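Local coordinates for hypothetical protein TM1553 (Thermotoga maritima, PDB 1VRM), which belongs to the ApbE family and, as in its relatives, is probably a flavin-handling enzyme that attaches FMN to target proteins, at residues I32-Q37 and R42-A47; Q176-F181 and R196-K201. All coordinates share one frame; numbering follows the deposited sequence. Where two conformers were deposited one is given.

How the contacts relate
From the N terminus the chain runs through strand 28-35, turns at 36-40 and enters helix 41-58; contact 1 closes this short loop by laying the first turns of the helix back on the strand just left. Much later helix 166-181 ends, strands 186-191 and 194-197 form a hairpin, and contact 2 closes that larger loop where the chain leaves 194-197. The two loops follow one another without nesting or crossing. In space their centres lie about 9 Å apart: the helices pack through Ile44 and Ala47 on one side and Ala178, Ile177 and Phe181 on the other, so helices 41-58 and 166-181 lie side by side over one antiparallel sheet.

Contact 1: I32-Q37 and R42-A47; sequences IVVSSQ and RTIAEA
Ile44 and Ala45, in the first turns of helix 41-58, rest on Ile32, Val34 and Ser36 of the strand and loop before it. The CB of Ile44 leaves the helix toward the strand and divides into two branches. The short branch, CG2, meets CG2 of Val34 at 4.0 Å in the conformer given and also lies against helix 166-181, where its nearest atom is Ala178 CA at 3.6 Å. The longer one starts with CG1, which lies beside the backbone N (chi1 -57°) and packs on Phe181 CB of the same helix. From there the chain extends to CD1, which ends over the CB of Ser36, 3.8 Å away. Ala45, with one methyl, sits between two strand residues: its CB touches CG2 of Ile32 at 3.8 Å and, less closely, CG1 of Val34 at 4.2 Å, again in the conformer given. Between segments 32-35 and 42-47 the directions differ by 146°, roughly antiparallel, and the axes approach to 8.2 Å. This is a beta-alpha unit in which a short loop, 36-40, folds the helix back over the antiparallel sheet, with Ile32 and Val34 on the covered face, Ser36 continuing their direction into the loop, and Val33 and Ser35 directed away from the helix. Ile32 adds a second touch at the far end of the contact, where its CD1 lies 3.7 Å from the backbone O of Ala45. The same Ala45 also packs on Tyr19 and Leu21 of the neighbouring strand 19-25. At the other end the polar atom of Ser36 holds the loop: with OG anti to the backbone N (chi1 174°), it hydrogen-bonds to Asp182, to Lys38 N and to Ile39 N.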
ATOM      1  N   ILE A  32       1.601 -16.087   5.538  1.00  4.68           N
ATOM      2  CA  ILE A  32       2.812 -15.943   6.303  1.00  3.34           C
ATOM      3  C   ILE A  32       3.562 -17.276   6.157  1.00  7.80           C
ATOM      4  O   ILE A  32       3.002 -18.306   6.477  1.00  8.43           O
ATOM      5  CB  ILE A  32       2.471 -15.683   7.770  1.00  5.04           C
ATOM      6  CG1 ILE A  32       1.653 -14.389   7.973  1.00  6.20           C
ATOM      7  CG2 ILE A  32       3.745 -15.643   8.622  1.00  9.31           C
ATOM      8  CD1 ILE A  32       0.777 -14.423   9.200  1.00 11.01           C
ATOM      9  N   VAL A  33       4.785 -17.263   5.655  1.00  5.08           N
ATOM     10  CA  VAL A  33       5.515 -18.501   5.349  1.00  4.89           C
ATOM     11  C   VAL A  33       6.867 -18.339   6.019  1.00  6.69           C
ATOM     12  O   VAL A  33       7.614 -17.398   5.737  1.00  5.00           O
ATOM     13  CB  VAL A  33       5.690 -18.708   3.873  1.00  6.43           C
ATOM     14  CG1 VAL A  33       6.650 -19.834   3.596  1.00  8.21           C
ATOM     15  CG2 VAL A  33       4.339 -18.909   3.216  1.00  7.09           C
ATOM     16  N   VAL A  34       7.140 -19.222   6.973  1.00  4.72           N
ATOM     17  CA  VAL A  34       8.274 -19.047   7.877  1.00  4.52           C
ATOM     18  C   VAL A  34       8.935 -20.373   8.174  1.00  6.33           C
ATOM     19  O   VAL A  34       8.282 -21.387   8.374  1.00  5.00           O
ATOM     20  CB  VAL A  34       7.926 -18.186   9.132  0.50  7.31           C
ATOM     21  CG1 VAL A  34       6.946 -18.870  10.040  0.50  9.08           C
ATOM     22  CG2 VAL A  34       9.199 -17.737   9.831  0.50 10.44           C
ATOM     23  N   SER A  35      10.270 -20.319   8.226  1.00  5.68           N
ATOM     24  CA  SER A  35      11.092 -21.442   8.702  1.00  7.53           C
ATOM     25  C   SER A  35      12.030 -20.945   9.782  1.00  8.58           C
ATOM     26  O   SER A  35      12.622 -19.895   9.644  1.00  7.19           O
ATOM     27  CB  SER A  35      11.872 -22.049   7.557  1.00 10.73           C
ATOM     28  OG  SER A  35      12.797 -23.058   8.007  1.00 11.01           O
ATOM     29  N   SER A  36      12.166 -21.724  10.859  1.00  7.33           N
ATOM     30  CA  SER A  36      13.117 -21.441  11.930  1.00  9.48           C
ATOM     31  C   SER A  36      13.476 -22.741  12.614  1.00 11.83           C
ATOM     32  O   SER A  36      12.588 -23.547  12.858  1.00 10.40           O
ATOM     33  CB  SER A  36      12.568 -20.464  12.959  1.00  7.38           C
ATOM     34  OG  SER A  36      13.452 -20.291  14.072  1.00  8.93           O
ATOM     35  N   GLN A  37      14.761 -22.919  12.941  1.00 12.14           N
ATOM     36  CA  GLN A  37      15.206 -24.037  13.802  1.00 15.34           C
ATOM     37  C   GLN A  37      15.331 -23.598  15.245  1.00 14.26           C
ATOM     38  O   GLN A  37      15.597 -24.430  16.115  1.00 18.48           O
ATOM     39  CB  GLN A  37      16.568 -24.569  13.322  1.00 17.64           C
ATOM     40  CG  GLN A  37      16.496 -25.340  12.054  1.00 26.14           C
ATOM     41  CD  GLN A  37      17.746 -26.234  11.861  1.00 26.15           C
ATOM     42  OE1 GLN A  37      18.640 -26.279  12.732  1.00 40.17           O
ATOM     43  NE2 GLN A  37      17.791 -26.957  10.741  1.00 38.60           N
ATOM     44  N   ARG A  42       5.300 -21.794  13.987  1.00  3.60           N
ATOM     45  CA  ARG A  42       3.881 -21.463  14.257  1.00  3.00           C
ATOM     46  C   ARG A  42       3.754 -20.306  15.238  1.00  5.63           C
ATOM     47  O   ARG A  42       2.826 -19.511  15.131  1.00  4.68           O
ATOM     48  CB  ARG A  42       3.123 -22.676  14.785  1.00  5.39           C
ATOM     49  CG  ARG A  42       3.179 -23.784  13.783  1.00  8.07           C
ATOM     50  CD  ARG A  42       1.955 -24.723  13.850  1.00 14.41           C
ATOM     51  NE  ARG A  42       2.249 -25.923  13.093  1.00 12.11           N
ATOM     52  CZ  ARG A  42       1.363 -26.879  12.828  1.00 13.34           C
ATOM     53  NH1 ARG A  42       0.114 -26.789  13.256  1.00 10.07           N
ATOM     54  NH2 ARG A  42       1.734 -27.946  12.128  1.00 18.82           N
ATOM     55  N   THR A  43       4.685 -20.216  16.173  1.00  3.15           N
ATOM     56  CA  THR A  43       4.762 -19.100  17.128  1.00  3.74           C
ATOM     57  C   THR A  43       5.110 -17.781  16.403  1.00  4.77           C
ATOM     58  O   THR A  43       4.457 -16.762  16.582  1.00  6.58           O
ATOM     59  CB  THR A  43       5.795 -19.343  18.245  1.00  5.66           C
ATOM     60  OG1 THR A  43       5.403 -20.483  19.038  1.00  5.54           O
ATOM     61  CG2 THR A  43       5.965 -18.122  19.168  1.00  7.87           C
ATOM     62  N   ILE A  44       6.154 -17.818  15.581  1.00  4.35           N
ATOM     63  CA  ILE A  44       6.515 -16.626  14.796  1.00  6.89           C
ATOM     64  C   ILE A  44       5.344 -16.191  13.907  1.00  3.96           C
ATOM     65  O   ILE A  44       4.944 -15.029  13.898  1.00  4.34           O
ATOM     66  CB  ILE A  44       7.756 -16.880  13.921  1.00  5.50           C
ATOM     67  CG1 ILE A  44       8.943 -17.329  14.802  1.00  8.80           C
ATOM     68  CG2 ILE A  44       8.056 -15.659  13.050  1.00  6.57           C
ATOM     69  CD1 ILE A  44      10.199 -17.701  14.094  1.00  9.09           C
ATOM     70  N   ALA A  45       4.714 -17.104  13.172  1.00  3.80           N
ATOM     71  CA  ALA A  45       3.577 -16.765  12.338  1.00  3.30           C
ATOM     72  C   ALA A  45       2.398 -16.180  13.117  1.00  4.78           C
ATOM     73  O   ALA A  45       1.729 -15.256  12.665  1.00  7.32           O
ATOM     74  CB  ALA A  45       3.159 -17.969  11.519  1.00  6.03           C
ATOM     75  N   GLU A  46       2.078 -16.780  14.263  1.00  4.52           N
ATOM     76  CA  GLU A  46       0.986 -16.272  15.110  1.00  5.71           C
ATOM     77  C   GLU A  46       1.264 -14.823  15.548  1.00  5.66           C
ATOM     78  O   GLU A  46       0.361 -13.987  15.485  1.00  6.17           O
ATOM     79  CB  GLU A  46       0.796 -17.153  16.340  1.00  6.51           C
ATOM     80  CG  GLU A  46      -0.208 -16.621  17.405  1.00  9.77           C
ATOM     81  CD  GLU A  46      -1.637 -16.316  16.929  1.00 19.52           C
ATOM     82  OE1 GLU A  46      -2.143 -17.020  16.008  1.00 12.47           O
ATOM     83  OE2 GLU A  46      -2.290 -15.393  17.554  1.00 16.76           O
ATOM     84  N   ALA A  47       2.480 -14.562  15.972  1.00  3.80           N
ATOM     85  CA  ALA A  47       2.915 -13.200  16.373  1.00  3.46           C
ATOM     86  C   ALA A  47       2.709 -12.223  15.230  1.00  4.74           C
ATOM     87  O   ALA A  47       2.221 -11.102  15.432  1.00  6.15           O
ATOM     88  CB  ALA A  47       4.336 -13.187  16.749  1.00  4.96           C
TER

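Contact 2: Q176-F181 and R196-K201; sequences QIALSF and RIIGPK
Ala178 and Leu179, in the last turn of helix 166-181, pack on Ile198 at the corner of the chain through apolar contacts alone. The CB of Ala178 meets two ends of the isoleucine, lying 3.9 Å from Ile198 CG2 and equally far from Ile198 CD1. Leu179 comes in alongside, the two side chains running past each other in opposite directions; its CD2 is 3.8 Å from Ile198 CG2, which is therefore touched by both helix residues. The same CD2 lies 4.0 Å from the backbone O of Ile198.

Polar bonds lie within the helix, or run from the strand to the helix and to Gly228, next to strand 229-234. Ser180 N bonds to Gln176 O, as does Ser180 OG in the conformer given. Arg196, just before the corner, forms a salt bridge through NE with Asp172 of helix 166-181 and gives NH1 to Gly228 O.

Ile198 and Gly199 both face Gly187 on strand 186-191, a classic beta bulge. It marks the corner where the chain leaves the sheet beneath the C-terminal end of the covering helix, in an alpha+beta arrangement of helices packed on one antiparallel sheet.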
ATOM      1  N   GLN A 176      10.392  -7.766  10.774  1.00  5.21           N
ATOM      2  CA  GLN A 176      11.117  -7.375  11.986  1.00  8.58           C
ATOM      3  C   GLN A 176      10.744  -8.331  13.122  1.00  7.77           C
ATOM      4  O   GLN A 176      11.604  -8.751  13.896  1.00  9.12           O
ATOM      5  CB  GLN A 176      10.804  -5.920  12.398  1.00 12.36           C
ATOM      6  CG  GLN A 176      11.202  -4.779  11.392  1.00 21.24           C
ATOM      7  CD  GLN A 176      10.463  -3.390  11.697  1.00 22.89           C
ATOM      8  OE1 GLN A 176       9.916  -3.161  12.814  1.00 31.85           O
ATOM      9  NE2 GLN A 176      10.476  -2.477  10.705  1.00 34.29           N
ATOM     10  N   ILE A 177       9.466  -8.670  13.212  1.00  4.46           N
ATOM     11  CA  ILE A 177       8.974  -9.610  14.248  1.00  6.47           C
ATOM     12  C   ILE A 177       9.656 -10.966  14.082  1.00  5.66           C
ATOM     13  O   ILE A 177      10.215 -11.526  15.033  1.00  6.10           O
ATOM     14  CB  ILE A 177       7.417  -9.729  14.232  1.00  4.98           C
ATOM     15  CG1 ILE A 177       6.794  -8.416  14.691  1.00  5.44           C
ATOM     16  CG2 ILE A 177       6.952 -10.908  15.056  1.00  6.01           C
ATOM     17  CD1 ILE A 177       5.357  -8.262  14.388  1.00  7.87           C
ATOM     18  N   ALA A 178       9.660 -11.490  12.858  1.00  6.26           N
ATOM     19  CA  ALA A 178      10.242 -12.803  12.612  1.00  3.84           C
ATOM     20  C   ALA A 178      11.707 -12.819  13.016  1.00  4.11           C
ATOM     21  O   ALA A 178      12.191 -13.753  13.679  1.00  5.80           O
ATOM     22  CB  ALA A 178      10.078 -13.158  11.159  1.00  6.06           C
ATOM     23  N   LEU A 179      12.430 -11.785  12.558  1.00  4.99           N
ATOM     24  CA  LEU A 179      13.894 -11.711  12.823  1.00  4.76           C
ATOM     25  C   LEU A 179      14.234 -11.446  14.272  1.00  9.17           C
ATOM     26  O   LEU A 179      15.335 -11.758  14.730  1.00  8.69           O
ATOM     27  CB  LEU A 179      14.562 -10.719  11.894  1.00  5.70           C
ATOM     28  CG  LEU A 179      14.402 -11.023  10.408  1.00  8.49           C
ATOM     29  CD1 LEU A 179      15.039  -9.968   9.571  1.00 10.87           C
ATOM     30  CD2 LEU A 179      14.942 -12.395  10.046  1.00  8.71           C
ATOM     31  N   SER A 180      13.307 -10.853  14.981  1.00  6.10           N
ATOM     32  CA  SER A 180      13.443 -10.645  16.445  1.00  6.53           C
ATOM     33  C   SER A 180      13.356 -11.986  17.199  1.00 10.67           C
ATOM     34  O   SER A 180      14.035 -12.210  18.201  1.00 12.55           O
ATOM     35  CB  SER A 180      12.345  -9.706  16.965  0.34  9.09           C
ATOM     36  OG  SER A 180      12.545  -8.354  16.585  0.34  5.10           O
ATOM     37  N   PHE A 181      12.512 -12.898  16.721  1.00  8.70           N
ATOM     38  CA  PHE A 181      12.472 -14.264  17.249  1.00  6.68           C
ATOM     39  C   PHE A 181      13.711 -15.045  16.903  1.00  6.39           C
ATOM     40  O   PHE A 181      14.242 -15.801  17.714  1.00 10.22           O
ATOM     41  CB  PHE A 181      11.267 -15.052  16.723  1.00  6.38           C
ATOM     42  CG  PHE A 181      10.003 -14.745  17.446  1.00  7.21           C
ATOM     43  CD1 PHE A 181       9.733 -15.330  18.689  1.00  6.95           C
ATOM     44  CD2 PHE A 181       9.048 -13.901  16.896  1.00  9.55           C
ATOM     45  CE1 PHE A 181       8.552 -15.073  19.367  1.00 11.16           C
ATOM     46  CE2 PHE A 181       7.863 -13.661  17.574  1.00 10.98           C
ATOM     47  CZ  PHE A 181       7.633 -14.235  18.805  1.00 11.90           C
ATOM     48  N   ARG A 196       6.959  -9.165   1.343  1.00  6.02           N
ATOM     49  CA  ARG A 196       8.235  -8.832   1.994  1.00  4.79           C
ATOM     50  C   ARG A 196       8.988 -10.137   2.298  1.00  6.20           C
ATOM     51  O   ARG A 196       8.428 -11.049   2.897  1.00  4.71           O
ATOM     52  CB  ARG A 196       8.022  -8.045   3.264  1.00  5.15           C
ATOM     53  CG  ARG A 196       9.264  -7.583   3.924  1.00  6.81           C
ATOM     54  CD  ARG A 196       9.912  -6.457   3.141  1.00 11.51           C
ATOM     55  NE  ARG A 196      10.831  -5.701   3.938  1.00 18.49           N
ATOM     56  CZ  ARG A 196      12.112  -5.895   3.896  1.00 15.77           C
ATOM     57  NH1 ARG A 196      12.570  -6.842   3.146  1.00 13.03           N
ATOM     58  NH2 ARG A 196      12.908  -5.207   4.657  1.00 16.28           N
ATOM     59  N   ILE A 197      10.236 -10.226   1.852  1.00  4.30           N
ATOM     60  CA  ILE A 197      11.049 -11.390   2.106  1.00  4.69           C
ATOM     61  C   ILE A 197      11.598 -11.302   3.550  1.00  6.39           C
ATOM     62  O   ILE A 197      12.223 -10.305   3.943  1.00  7.80           O
ATOM     63  CB  ILE A 197      12.204 -11.529   1.114  1.00  5.50           C
ATOM     64  CG1 ILE A 197      11.722 -11.519  -0.333  1.00  9.58           C
ATOM     65  CG2 ILE A 197      13.070 -12.742   1.417  1.00  7.68           C
ATOM     66  CD1 ILE A 197      10.624 -12.432  -0.652  1.00 10.10           C
ATOM     67  N   ILE A 198      11.446 -12.398   4.292  1.00  5.17           N
ATOM     68  CA  ILE A 198      12.047 -12.521   5.611  1.00  5.95           C
ATOM     69  C   ILE A 198      13.514 -12.915   5.515  1.00  6.85           C
ATOM     70  O   ILE A 198      14.401 -12.262   6.112  1.00  8.06           O
ATOM     71  CB  ILE A 198      11.305 -13.504   6.525  1.00  6.53           C
ATOM     72  CG1 ILE A 198       9.884 -13.027   6.797  1.00  7.60           C
ATOM     73  CG2 ILE A 198      12.097 -13.734   7.826  1.00  8.33           C
ATOM     74  CD1 ILE A 198       8.974 -14.094   7.484  1.00  7.75           C
ATOM     75  N   GLY A 199      13.759 -13.982   4.757  1.00  5.89           N
ATOM     76  CA  GLY A 199      15.108 -14.454   4.454  1.00  6.81           C
ATOM     77  C   GLY A 199      15.016 -15.387   3.278  1.00  6.53           C
ATOM     78  O   GLY A 199      13.947 -15.856   2.941  1.00  6.74           O
ATOM     79  N   PRO A 200      16.158 -15.712   2.655  1.00  8.12           N
ATOM     80  CA  PRO A 200      16.200 -16.497   1.461  1.00  8.16           C
ATOM     81  C   PRO A 200      15.737 -17.935   1.654  1.00  6.83           C
ATOM     82  O   PRO A 200      15.832 -18.512   2.740  1.00  7.58           O
ATOM     83  CB  PRO A 200      17.662 -16.487   1.051  1.00  9.79           C
ATOM     84  CG  PRO A 200      18.356 -15.847   2.056  1.00 14.00           C
ATOM     85  CD  PRO A 200      17.477 -15.290   3.099  1.00 10.68           C
ATOM     86  N   LYS A 201      15.206 -18.482   0.569  1.00  6.90           N
ATOM     87  CA  LYS A 201      14.574 -19.776   0.599  1.00  8.54           C
ATOM     88  C   LYS A 201      15.632 -20.836   0.914  1.00  7.65           C
ATOM     89  O   LYS A 201      16.714 -20.868   0.293  1.00  7.43           O
ATOM     90  CB  LYS A 201      13.927 -20.034  -0.746  1.00  8.18           C
ATOM     91  CG  LYS A 201      13.231 -21.360  -0.829  1.00 11.78           C
ATOM     92  CD  LYS A 201      12.304 -21.506  -2.076  1.00 18.87           C
ATOM     93  CE  LYS A 201      13.032 -21.343  -3.387  1.00 35.06           C
TER